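PDB 5FLG: 6-carboxyhexanoate--coa ligase from Bacillus subtilis, which is a ligase of the 6-carboxyhexanoate--CoA ligase family, an alpha/beta protein with two copies in the assembly, whose helices and sheets bind phosphoaminophosphonic acid-adenylate ester and pimelic acid. Local coordinates for residues 174-179 with 210-215; 65-70 with 147-152; 24-29 with 222-227. All coordinates share one frame; numbering follows the deposited sequence.

Contact 1 (174-179 with 210-215); sequences EALALA and MGYQRI. With PML (pimelic acid), chain C; ANP (phosphoaminophosphonic acid-adenylate ester), chain D.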
loop_
_atom_site.group_PDB
_atom_site.type_symbol
_atom_site.label_atom_id
_atom_site.label_comp_id
_atom_site.label_asym_id
_atom_site.label_seq_id
_atom_site.Cartn_x
_atom_site.Cartn_y
_atom_site.Cartn_z
ATOM N N GLU A 174 6.105 9.989 17.855
ATOM C CA GLU A 174 5.897 10.355 16.478
ATOM C C GLU A 174 6.034 11.852 16.257
ATOM O O GLU A 174 6.764 12.273 15.384
ATOM C CB GLU A 174 4.544 9.833 15.971
ATOM C CG GLU A 174 4.529 8.316 15.767
ATOM C CD GLU A 174 3.121 7.668 15.811
ATOM O OE1 GLU A 174 2.081 8.368 15.887
ATOM O OE2 GLU A 174 3.053 6.431 15.763
ATOM N N ALA A 175 5.430 12.649 17.127
ATOM C CA ALA A 175 5.431 14.062 16.943
ATOM C C ALA A 175 6.835 14.609 17.120
ATOM O O ALA A 175 7.251 15.525 16.400
ATOM C CB ALA A 175 4.497 14.709 17.930
ATOM N N LEU A 176 7.516 14.152 18.169
ATOM C CA LEU A 176 8.851 14.666 18.458
ATOM C C LEU A 176 9.847 14.223 17.380
ATOM O O LEU A 176 10.785 14.970 17.028
ATOM C CB LEU A 176 9.292 14.293 19.875
ATOM C CG LEU A 176 10.613 14.869 20.409
ATOM C CD1 LEU A 176 10.763 16.383 20.180
ATOM C CD2 LEU A 176 10.739 14.542 21.882
ATOM N N ALA A 177 9.663 13.026 16.831
ATOM C CA ALA A 177 10.522 12.610 15.726
ATOM C C ALA A 177 10.331 13.523 14.526
ATOM O O ALA A 177 11.330 13.947 13.877
ATOM C CB ALA A 177 10.263 11.188 15.325
ATOM N N LEU A 178 9.057 13.775 14.194
ATOM C CA LEU A 178 8.734 14.690 13.108
ATOM C C LEU A 178 9.312 16.077 13.334
ATOM O O LEU A 178 9.937 16.653 12.446
ATOM C CB LEU A 178 7.215 14.773 12.918
ATOM C CG LEU A 178 6.751 15.543 11.681
ATOM C CD1 LEU A 178 5.351 15.103 11.267
ATOM C CD2 LEU A 178 6.781 17.040 11.960
ATOM N N ALA A 179 8.998 16.645 14.498
ATOM C CA ALA A 179 9.396 17.966 14.804
ATOM C C ALA A 179 10.898 18.117 14.793
ATOM O O ALA A 179 11.388 19.154 14.380
ATOM C CB ALA A 179 8.832 18.451 16.109
ATOM N N MET A 210 13.768 27.422 20.857
ATOM C CA MET A 210 12.928 27.071 21.980
ATOM C C MET A 210 12.813 25.554 22.158
ATOM O O MET A 210 12.226 25.084 23.132
ATOM C CB MET A 210 11.546 27.695 21.812
ATOM C CG MET A 210 10.852 27.340 20.507
ATOM S SD MET A 210 9.185 28.036 20.415
ATOM C CE MET A 210 8.972 28.072 18.644
ATOM N N GLY A 211 13.275 24.786 21.182
ATOM C CA GLY A 211 13.022 23.351 21.161
ATOM C C GLY A 211 11.558 22.967 20.932
ATOM O O GLY A 211 10.840 23.609 20.157
ATOM N N TYR A 212 11.110 21.945 21.651
ATOM C CA TYR A 212 9.744 21.382 21.515
ATOM C C TYR A 212 8.912 21.785 22.716
ATOM O O TYR A 212 9.093 21.264 23.828
ATOM C CB TYR A 212 9.827 19.869 21.432
ATOM C CG TYR A 212 8.504 19.114 21.193
ATOM C CD1 TYR A 212 8.043 18.909 19.905
ATOM C CD2 TYR A 212 7.946 18.353 22.197
ATOM C CE1 TYR A 212 6.971 18.091 19.639
ATOM C CE2 TYR A 212 6.820 17.552 21.965
ATOM C CZ TYR A 212 6.343 17.427 20.681
ATOM O OH TYR A 212 5.230 16.697 20.404
ATOM N N GLN A 213 8.044 22.770 22.504
ATOM C CA GLN A 213 7.300 23.397 23.571
ATOM C C GLN A 213 5.893 22.848 23.545
ATOM O O GLN A 213 5.095 23.254 22.716
ATOM C CB GLN A 213 7.280 24.912 23.384
ATOM C CG GLN A 213 8.637 25.576 23.571
ATOM C CD GLN A 213 9.004 25.766 25.031
ATOM O OE1 GLN A 213 8.139 25.884 25.908
ATOM N NE2 GLN A 213 10.295 25.766 25.308
ATOM N N ARG A 214 5.619 21.834 24.380
ATOM C CA ARG A 214 4.292 21.260 24.424
ATOM C C ARG A 214 3.341 22.226 25.100
ATOM O O ARG A 214 3.673 22.807 26.111
ATOM C CB ARG A 214 4.321 19.941 25.227
ATOM C CG ARG A 214 5.338 18.971 24.720
ATOM C CD ARG A 214 5.410 17.714 25.562
ATOM N NE ARG A 214 4.198 16.936 25.436
ATOM C CZ ARG A 214 3.477 16.500 26.461
ATOM N NH1 ARG A 214 3.807 16.823 27.694
ATOM N NH2 ARG A 214 2.405 15.754 26.243
ATOM N N ILE A 215 2.109 22.279 24.617
ATOM C CA ILE A 215 1.095 23.096 25.197
ATOM C C ILE A 215 -0.150 22.227 25.461
ATOM O O ILE A 215 -0.743 21.666 24.538
ATOM C CB ILE A 215 0.752 24.249 24.243
ATOM C CG1 ILE A 215 2.016 25.090 23.963
ATOM C CG2 ILE A 215 -0.346 25.094 24.839
ATOM C CD1 ILE A 215 1.842 26.173 22.918
HETATM C C1 PML C . 2.528 15.828 22.293
HETATM O O11 PML C . 3.684 16.282 22.579
HETATM O O12 PML C . 1.821 15.238 23.184
HETATM C C2 PML C . 1.877 16.372 21.007
HETATM C C3 PML C . 1.381 15.358 19.988
HETATM C C4 PML C . 0.157 15.836 19.187
HETATM C C5 PML C . 0.290 15.709 17.681
HETATM C C6 PML C . -0.895 15.037 16.992
HETATM C C7 PML C . -1.129 13.614 17.502
HETATM O O71 PML C . -0.208 12.770 17.395
HETATM O O72 PML C . -2.273 13.289 17.908
HETATM P PG ANP D . -2.799 9.731 13.239
HETATM O O1G ANP D . -3.224 8.314 12.969
HETATM O O2G ANP D . -3.756 10.455 14.146
HETATM O O3G ANP D . -1.383 9.914 13.683
HETATM P PB ANP D . -1.993 11.839 11.307
HETATM O O1B ANP D . -0.572 11.514 11.600
HETATM O O2B ANP D . -2.495 12.204 9.959
HETATM N N3B ANP D . -2.953 10.456 11.699
HETATM P PA ANP D . -1.764 13.487 13.654
HETATM O O1A ANP D . -2.719 13.830 14.702
HETATM O O2A ANP D . -0.553 12.634 13.901
HETATM O O3A ANP D . -2.523 12.975 12.331
HETATM O "O5'" ANP D . -1.246 14.952 13.095
HETATM C "C5'" ANP D . -2.094 16.065 13.121
HETATM C "C4'" ANP D . -2.009 16.800 11.781
HETATM O "O4'" ANP D . -0.639 17.134 11.524
HETATM C "C3'" ANP D . -2.476 15.934 10.622
HETATM O "O3'" ANP D . -3.857 16.130 10.345
HETATM C "C2'" ANP D . -1.661 16.454 9.474
HETATM O "O2'" ANP D . -2.260 17.661 8.999
HETATM C "C1'" ANP D . -0.367 16.795 10.158
HETATM N N9 ANP D . 0.550 15.657 10.023
HETATM C C8 ANP D . 0.514 14.450 10.691
HETATM N N7 ANP D . 1.585 13.697 10.346
HETATM C C5 ANP D . 2.289 14.415 9.417
HETATM C C6 ANP D . 3.493 14.224 8.593
HETATM N N6 ANP D . 4.206 13.095 8.634
HETATM N N1 ANP D . 3.889 15.225 7.776
HETATM C C2 ANP D . 3.185 16.359 7.679
HETATM N N3 ANP D . 2.115 16.657 8.435
HETATM C C4 ANP D . 1.584 15.684 9.214
#
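Leu176 lays its CD1 methyl over one face of the Tyr212 ring, a CH-pi contact in which CD1 stands 3.9 Å from the centroid of the Tyr212 ring. The methyl lies 22° off the ring normal, shifted toward the rim at CG. Helix 170-184 and strand 211-215 come no closer than 9.9 Å between the axes of their short segments, and it is the tyrosine that bridges the gap, its CG anti to the backbone N (chi1 -176°). Two small residues one helical turn apart admit the ring: Ala179 CB meets Tyr212 CD1 obliquely at 3.9 Å, and Ala175 CB comes within 3.3 Å of Tyr212 OH. All four residues are buried.

The packing sets the hydroxyl beside the carboxylate. Tyr212 OH gives a hydrogen bond of 2.7 Å to O11 of pimelic acid, an oxygen also gripped by Arg214 NE at 3.0 Å. Arg214 NH2 reaches the other oxygen, O12, at 3.2 Å, and a bend in the arginine chain (chi3 68°) turns the guanidinium edge to the carboxylate. Thr83 bonds Arg214 NH1 and helps to fix the group.

The looser side lies away from the helix, where Gln213 is partly exposed and folds back so that its NE2 meets Met210 O in a nearly straight bond. Helix 89-102 touches it there through Leu99. The arrangement is that of a helix packed on a sheet, with one end of the pimelic acid pocket built into the join: a two-pronged arginine-carboxylate pairing, joined by a tyrosine hydroxyl.

Contact 2 (65-70 with 147-152); sequences QFEEVH and VSRMDW. With ANP (phosphoaminophosphonic acid-adenylate ester), chain D.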
loop_
_atom_site.group_PDB
_atom_site.type_symbol
_atom_site.label_atom_id
_atom_site.label_comp_id
_atom_site.label_asym_id
_atom_site.label_seq_id
_atom_site.Cartn_x
_atom_site.Cartn_y
_atom_site.Cartn_z
ATOM N N GLN A 65 2.673 0.647 2.434
ATOM C CA GLN A 65 3.720 0.427 1.466
ATOM C C GLN A 65 5.073 0.384 2.184
ATOM O O GLN A 65 5.306 1.144 3.113
ATOM C CB GLN A 65 3.689 1.555 0.440
ATOM C CG GLN A 65 4.903 1.600 -0.471
ATOM C CD GLN A 65 4.959 2.865 -1.324
ATOM O OE1 GLN A 65 5.956 3.600 -1.306
ATOM N NE2 GLN A 65 3.904 3.105 -2.084
ATOM N N PHE A 66 5.996 -0.415 1.674
ATOM C CA PHE A 66 7.378 -0.305 2.085
ATOM C C PHE A 66 8.316 -0.291 0.912
ATOM O O PHE A 66 8.001 -0.815 -0.152
ATOM C CB PHE A 66 7.776 -1.379 3.127
ATOM C CG PHE A 66 8.009 -2.734 2.563
ATOM C CD1 PHE A 66 9.140 -2.998 1.809
ATOM C CD2 PHE A 66 7.217 -3.814 2.987
ATOM C CE1 PHE A 66 9.377 -4.273 1.323
ATOM C CE2 PHE A 66 7.522 -5.108 2.609
ATOM C CZ PHE A 66 8.602 -5.345 1.773
ATOM N N GLU A 67 9.431 0.404 1.099
ATOM C CA GLU A 67 10.469 0.479 0.090
ATOM C C GLU A 67 11.809 0.738 0.710
ATOM O O GLU A 67 11.925 1.412 1.723
ATOM C CB GLU A 67 10.171 1.601 -0.908
ATOM C CG GLU A 67 10.373 2.985 -0.313
ATOM C CD GLU A 67 9.802 4.110 -1.162
ATOM O OE1 GLU A 67 9.607 3.911 -2.388
ATOM O OE2 GLU A 67 9.604 5.216 -0.593
ATOM N N GLU A 68 12.804 0.075 0.173
ATOM C CA GLU A 68 14.173 0.304 0.540
ATOM C C GLU A 68 14.557 1.761 0.401
ATOM O O GLU A 68 14.261 2.405 -0.601
ATOM C CB GLU A 68 15.077 -0.533 -0.364
ATOM C CG GLU A 68 16.510 -0.600 0.106
ATOM C CD GLU A 68 17.362 -1.529 -0.750
ATOM O OE1 GLU A 68 16.839 -2.185 -1.684
ATOM O OE2 GLU A 68 18.534 -1.690 -0.397
ATOM N N VAL A 69 15.202 2.278 1.432
ATOM C CA VAL A 69 15.816 3.595 1.357
ATOM C C VAL A 69 17.268 3.491 0.898
ATOM O O VAL A 69 18.079 2.806 1.516
ATOM C CB VAL A 69 15.723 4.295 2.715
ATOM C CG1 VAL A 69 16.337 5.683 2.655
ATOM C CG2 VAL A 69 14.263 4.383 3.114
ATOM N N HIS A 70 17.613 4.263 -0.131
ATOM C CA HIS A 70 18.959 4.205 -0.667
ATOM C C HIS A 70 19.880 5.284 -0.107
ATOM O O HIS A 70 21.069 5.073 -0.013
ATOM C CB HIS A 70 18.925 4.252 -2.197
ATOM C CG HIS A 70 18.252 3.064 -2.806
ATOM N ND1 HIS A 70 18.824 1.809 -2.809
ATOM C CD2 HIS A 70 16.998 2.906 -3.295
ATOM C CE1 HIS A 70 17.968 0.937 -3.316
ATOM N NE2 HIS A 70 16.851 1.577 -3.614
ATOM N N VAL A 147 5.769 14.738 5.723
ATOM C CA VAL A 147 7.103 14.406 6.167
ATOM C C VAL A 147 7.205 12.903 6.378
ATOM O O VAL A 147 6.308 12.277 6.949
ATOM C CB VAL A 147 7.417 15.138 7.477
ATOM C CG1 VAL A 147 8.827 14.813 7.943
ATOM C CG2 VAL A 147 7.247 16.648 7.272
ATOM N N SER A 148 8.244 12.319 5.809
ATOM C CA SER A 148 8.370 10.902 5.793
ATOM C C SER A 148 9.807 10.480 6.159
ATOM O O SER A 148 10.710 11.314 6.224
ATOM C CB SER A 148 7.981 10.427 4.409
ATOM O OG SER A 148 7.888 9.029 4.363
ATOM N N ARG A 149 10.009 9.180 6.368
ATOM C CA ARG A 149 11.338 8.594 6.514
ATOM C C ARG A 149 12.023 9.110 7.741
ATOM O O ARG A 149 13.217 9.462 7.705
ATOM C CB ARG A 149 12.193 8.898 5.302
ATOM C CG ARG A 149 11.699 8.168 4.082
ATOM C CD ARG A 149 12.533 8.521 2.883
ATOM N NE ARG A 149 12.109 7.733 1.732
ATOM C CZ ARG A 149 12.909 7.421 0.726
ATOM N NH1 ARG A 149 14.153 7.917 0.682
ATOM N NH2 ARG A 149 12.459 6.633 -0.234
ATOM N N MET A 150 11.250 9.236 8.815
ATOM C CA MET A 150 11.824 9.498 10.122
ATOM C C MET A 150 11.243 8.509 11.123
ATOM O O MET A 150 10.137 8.006 10.925
ATOM C CB MET A 150 11.559 10.910 10.568
ATOM C CG MET A 150 10.109 11.207 10.955
ATOM S SD MET A 150 9.053 11.422 9.522
ATOM C CE MET A 150 7.585 12.126 10.243
ATOM N N ASP A 151 11.983 8.215 12.180
ATOM C CA ASP A 151 11.498 7.270 13.220
ATOM C C ASP A 151 12.438 7.345 14.400
ATOM O O ASP A 151 13.470 8.044 14.342
ATOM C CB ASP A 151 11.514 5.857 12.662
ATOM C CG ASP A 151 10.476 4.913 13.334
ATOM O OD1 ASP A 151 10.030 5.193 14.463
ATOM O OD2 ASP A 151 10.062 3.946 12.665
ATOM N N TRP A 152 12.086 6.624 15.467
ATOM C CA TRP A 152 12.762 6.712 16.733
ATOM C C TRP A 152 12.609 5.334 17.365
ATOM O O TRP A 152 11.526 5.001 17.785
ATOM C CB TRP A 152 12.043 7.735 17.601
ATOM C CG TRP A 152 12.792 8.128 18.814
ATOM C CD1 TRP A 152 13.763 7.411 19.435
ATOM C CD2 TRP A 152 12.498 9.221 19.674
ATOM N NE1 TRP A 152 14.150 8.034 20.579
ATOM C CE2 TRP A 152 13.380 9.150 20.753
ATOM C CE3 TRP A 152 11.548 10.232 19.657
ATOM C CZ2 TRP A 152 13.479 10.162 21.695
ATOM C CZ3 TRP A 152 11.555 11.149 20.651
ATOM C CH2 TRP A 152 12.513 11.122 21.667
HETATM P PG ANP D . -2.799 9.731 13.239
HETATM O O1G ANP D . -3.224 8.314 12.969
HETATM O O2G ANP D . -3.756 10.455 14.146
HETATM O O3G ANP D . -1.383 9.914 13.683
HETATM P PB ANP D . -1.993 11.839 11.307
HETATM O O1B ANP D . -0.572 11.514 11.600
HETATM O O2B ANP D . -2.495 12.204 9.959
HETATM N N3B ANP D . -2.953 10.456 11.699
HETATM P PA ANP D . -1.764 13.487 13.654
HETATM O O1A ANP D . -2.719 13.830 14.702
HETATM O O2A ANP D . -0.553 12.634 13.901
HETATM O O3A ANP D . -2.523 12.975 12.331
HETATM O "O5'" ANP D . -1.246 14.952 13.095
HETATM C "C5'" ANP D . -2.094 16.065 13.121
HETATM C "C4'" ANP D . -2.009 16.800 11.781
HETATM O "O4'" ANP D . -0.639 17.134 11.524
HETATM C "C3'" ANP D . -2.476 15.934 10.622
HETATM O "O3'" ANP D . -3.857 16.130 10.345
HETATM C "C2'" ANP D . -1.661 16.454 9.474
HETATM O "O2'" ANP D . -2.260 17.661 8.999
HETATM C "C1'" ANP D . -0.367 16.795 10.158
HETATM N N9 ANP D . 0.550 15.657 10.023
HETATM C C8 ANP D . 0.514 14.450 10.691
HETATM N N7 ANP D . 1.585 13.697 10.346
HETATM C C5 ANP D . 2.289 14.415 9.417
HETATM C C6 ANP D . 3.493 14.224 8.593
HETATM N N6 ANP D . 4.206 13.095 8.634
HETATM N N1 ANP D . 3.889 15.225 7.776
HETATM C C2 ANP D . 3.185 16.359 7.679
HETATM N N3 ANP D . 2.115 16.657 8.435
HETATM C C4 ANP D . 1.584 15.684 9.214
HETATM O O HOH W 1 15.698 6.082 -1.532
#
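Arg149 NH1 is gripped by several groups: it forms a salt bridge with Glu71, a hydrogen bond to the backbone O of Lys247, and a 3.3 Å bond to a water that also accepts from His70 N. Its sister nitrogen serves the contact proper, Arg149 NH2 giving a 3.2 Å hydrogen bond, part of a salt bridge, to Glu67 OE2. The arginine chain, extended from CG to NE, carries the guanidinium out to this glutamate. The bond is straight (165°) and lies in the guanidinium plane, yet it meets the oxygen from above the carboxylate, 70° out of that plane. The planes of the two groups stand 88° apart, and a second, side-by-side bond does not form. Val69 covers one guanidinium face, with CG2 centred 4.1 Å above the plane.

Segment 147-152 also carries the adenine contact: Val147 N donates to N1 of ANP at 2.8 Å, and N6 of ANP donates to Val147 O at 2.8 Å. On the opposing strand, Gln65, Phe66 and Glu67 pair antiparallel with a strand of the second subunit.

The carboxylates of Glu67 and Glu71 probably compensate the buried guanidinium's charge, tying the adenine-binding loop to the subunit interface.

Contact 3 (24-29 with 222-227); sequences GGKHIS and GTEEGC. With ANP (phosphoaminophosphonic acid-adenylate ester), chain D.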
loop_
_atom_site.group_PDB
_atom_site.type_symbol
_atom_site.label_atom_id
_atom_site.label_comp_id
_atom_site.label_asym_id
_atom_site.label_seq_id
_atom_site.Cartn_x
_atom_site.Cartn_y
_atom_site.Cartn_z
ATOM N N GLY A 24 -12.066 11.902 -2.467
ATOM C CA GLY A 24 -12.753 12.913 -1.645
ATOM C C GLY A 24 -13.031 12.458 -0.221
ATOM O O GLY A 24 -13.761 13.110 0.516
ATOM N N GLY A 25 -12.432 11.346 0.189
ATOM C CA GLY A 25 -12.727 10.766 1.498
ATOM C C GLY A 25 -12.322 11.659 2.658
ATOM O O GLY A 25 -11.691 12.705 2.462
ATOM N N LYS A 26 -12.794 11.299 3.849
ATOM C CA LYS A 26 -12.260 11.818 5.100
ATOM C C LYS A 26 -10.967 11.087 5.466
ATOM O O LYS A 26 -10.949 9.858 5.531
ATOM C CB LYS A 26 -13.278 11.618 6.227
ATOM C CG LYS A 26 -12.832 12.202 7.559
ATOM C CD LYS A 26 -13.849 11.947 8.657
ATOM C CE LYS A 26 -13.264 12.311 10.007
ATOM N NZ LYS A 26 -14.079 11.808 11.151
ATOM N N HIS A 27 -9.877 11.844 5.581
ATOM C CA HIS A 27 -8.605 11.359 6.124
ATOM C C HIS A 27 -8.826 10.799 7.521
ATOM O O HIS A 27 -9.352 11.482 8.385
ATOM C CB HIS A 27 -7.593 12.530 6.198
ATOM C CG HIS A 27 -6.304 12.180 6.886
ATOM N ND1 HIS A 27 -5.405 11.282 6.364
ATOM C CD2 HIS A 27 -5.774 12.591 8.064
ATOM C CE1 HIS A 27 -4.393 11.128 7.198
ATOM N NE2 HIS A 27 -4.582 11.925 8.231
ATOM N N ILE A 28 -8.473 9.552 7.747
ATOM C CA ILE A 28 -8.632 8.997 9.096
ATOM C C ILE A 28 -7.287 8.976 9.818
ATOM O O ILE A 28 -7.118 9.565 10.910
ATOM C CB ILE A 28 -9.163 7.547 9.070
ATOM C CG1 ILE A 28 -10.583 7.475 8.504
ATOM C CG2 ILE A 28 -9.127 6.964 10.474
ATOM C CD1 ILE A 28 -11.609 8.097 9.414
ATOM N N SER A 29 -6.325 8.323 9.185
ATOM C CA SER A 29 -5.017 8.124 9.788
ATOM C C SER A 29 -3.892 8.107 8.750
ATOM O O SER A 29 -4.094 7.741 7.599
ATOM C CB SER A 29 -4.996 6.817 10.568
ATOM O OG SER A 29 -3.783 6.683 11.278
ATOM N N GLY A 222 -13.368 16.739 21.437
ATOM C CA GLY A 222 -14.470 16.447 20.527
ATOM C C GLY A 222 -14.398 17.152 19.195
ATOM O O GLY A 222 -15.214 16.896 18.326
ATOM N N THR A 223 -13.457 18.068 19.011
ATOM C CA THR A 223 -13.355 18.731 17.703
ATOM C C THR A 223 -12.310 18.010 16.855
ATOM O O THR A 223 -11.384 17.385 17.374
ATOM C CB THR A 223 -12.956 20.206 17.850
ATOM O OG1 THR A 223 -11.700 20.276 18.534
ATOM C CG2 THR A 223 -13.988 20.968 18.670
ATOM N N GLU A 224 -12.501 18.027 15.544
ATOM C CA GLU A 224 -11.614 17.312 14.656
ATOM C C GLU A 224 -10.730 18.207 13.789
ATOM O O GLU A 224 -10.278 17.774 12.737
ATOM C CB GLU A 224 -12.426 16.401 13.776
ATOM C CG GLU A 224 -13.088 15.268 14.540
ATOM C CD GLU A 224 -13.570 14.177 13.599
ATOM O OE1 GLU A 224 -13.844 14.493 12.413
ATOM O OE2 GLU A 224 -13.622 13.000 14.021
ATOM N N GLU A 225 -10.560 19.463 14.179
ATOM C CA GLU A 225 -9.753 20.421 13.387
ATOM C C GLU A 225 -8.348 20.478 13.975
ATOM O O GLU A 225 -8.169 20.884 15.125
ATOM C CB GLU A 225 -10.353 21.836 13.473
ATOM C CG GLU A 225 -11.614 22.041 12.656
ATOM C CD GLU A 225 -12.732 21.098 13.063
ATOM O OE1 GLU A 225 -13.275 21.248 14.186
ATOM O OE2 GLU A 225 -13.060 20.201 12.256
ATOM N N GLY A 226 -7.393 19.926 13.258
ATOM C CA GLY A 226 -6.007 19.925 13.697
ATOM C C GLY A 226 -5.257 21.009 12.943
ATOM O O GLY A 226 -5.856 21.777 12.203
ATOM N N CYS A 227 -3.938 21.038 13.092
ATOM C CA CYS A 227 -3.112 22.029 12.393
ATOM C C CYS A 227 -1.675 21.538 12.378
ATOM O O CYS A 227 -1.178 20.962 13.359
ATOM C CB CYS A 227 -3.200 23.376 13.100
ATOM S SG CYS A 227 -1.953 24.621 12.663
HETATM P PG ANP D . -2.799 9.731 13.239
HETATM O O1G ANP D . -3.224 8.314 12.969
HETATM O O2G ANP D . -3.756 10.455 14.146
HETATM O O3G ANP D . -1.383 9.914 13.683
HETATM P PB ANP D . -1.993 11.839 11.307
HETATM O O1B ANP D . -0.572 11.514 11.600
HETATM O O2B ANP D . -2.495 12.204 9.959
HETATM N N3B ANP D . -2.953 10.456 11.699
HETATM P PA ANP D . -1.764 13.487 13.654
HETATM O O1A ANP D . -2.719 13.830 14.702
HETATM O O2A ANP D . -0.553 12.634 13.901
HETATM O O3A ANP D . -2.523 12.975 12.331
HETATM O "O5'" ANP D . -1.246 14.952 13.095
HETATM C "C5'" ANP D . -2.094 16.065 13.121
HETATM C "C4'" ANP D . -2.009 16.800 11.781
HETATM O "O4'" ANP D . -0.639 17.134 11.524
HETATM C "C3'" ANP D . -2.476 15.934 10.622
HETATM O "O3'" ANP D . -3.857 16.130 10.345
HETATM C "C2'" ANP D . -1.661 16.454 9.474
HETATM O "O2'" ANP D . -2.260 17.661 8.999
HETATM C "C1'" ANP D . -0.367 16.795 10.158
HETATM N N9 ANP D . 0.550 15.657 10.023
HETATM C C8 ANP D . 0.514 14.450 10.691
HETATM N N7 ANP D . 1.585 13.697 10.346
HETATM C C5 ANP D . 2.289 14.415 9.417
HETATM C C6 ANP D . 3.493 14.224 8.593
HETATM N N6 ANP D . 4.206 13.095 8.634
HETATM N N1 ANP D . 3.889 15.225 7.776
HETATM C C2 ANP D . 3.185 16.359 7.679
HETATM N N3 ANP D . 2.115 16.657 8.435
HETATM C C4 ANP D . 1.584 15.684 9.214
#
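Lys26 stretches its chain out so that CE and NZ overlap the end of the Glu224 carboxylate, the two side chains meeting at about a right angle. The lysine is extended throughout, starting with CG anti to the backbone N (chi1 -177°), which carries the ammonium well clear of its strand. NZ forms a salt bridge with Glu224 OE1 at 3.0 Å, using the syn lone pair of that oxygen, while its bond to Glu224 OE2 at 3.1 Å is weak. CE follows closely, 3.3 Å from Glu224 OE1. The carboxylate does not hold the ammonium alone, since the backbone O of Arg56 is the stronger partner of Lys26 NZ. The guanidinium of Arg56 in turn makes a long, weak ion pair with Glu224 OE1.

Further along the strand, His27 and Ser29 reach ANP. His27 NE2 donates to O2B of ANP at 2.7 Å (162°), and the phosphate oxygen lies in the plane of the ring, at its edge. Ser29 OG comes up to O1G of ANP, though the modelled separation is too short to be trusted in detail. Between these two residues the strand is irregular: Ile28 and Ser29 both face Ala15, a classic beta bulge.

Across the contact, Glu224 sits in the loop that leads into strand 227-232, and its side chain is about 9 Å from a bound magnesium ion. The pair is thus a single surface salt bridge between strand 26-36, outermost in its antiparallel sheet within this chain, and a loop of the seven-stranded mixed sheet, at the side of the ANP pocket to which His27 and Ser29 contribute.

In the fold
The three contacts meet through one ligand, ANP: contacts 1 and 2 share its adenine, and contact 3 meets its phosphates. Contacts 1 and 2, with centres 20 Å apart, are in direct touch: Leu176 CD2 packs 3.7 Å from Trp152 CZ3, and Leu178 CB lies 3.8 Å from Met150 CE. Leu178 CD1 reaches C6 of ANP at 3.4 Å, while Ala175 CB is 3.8 Å from C3 of pimelic acid, so helix 170-184 touches both ligands. Contact 3 stands apart, its centre 21 Å from contact 1 and 24 Å from contact 2, and touches neither. It shares the three-stranded antiparallel sheet with contact 2, at the other outermost strand within this chain, where the second subunit continues the sheet.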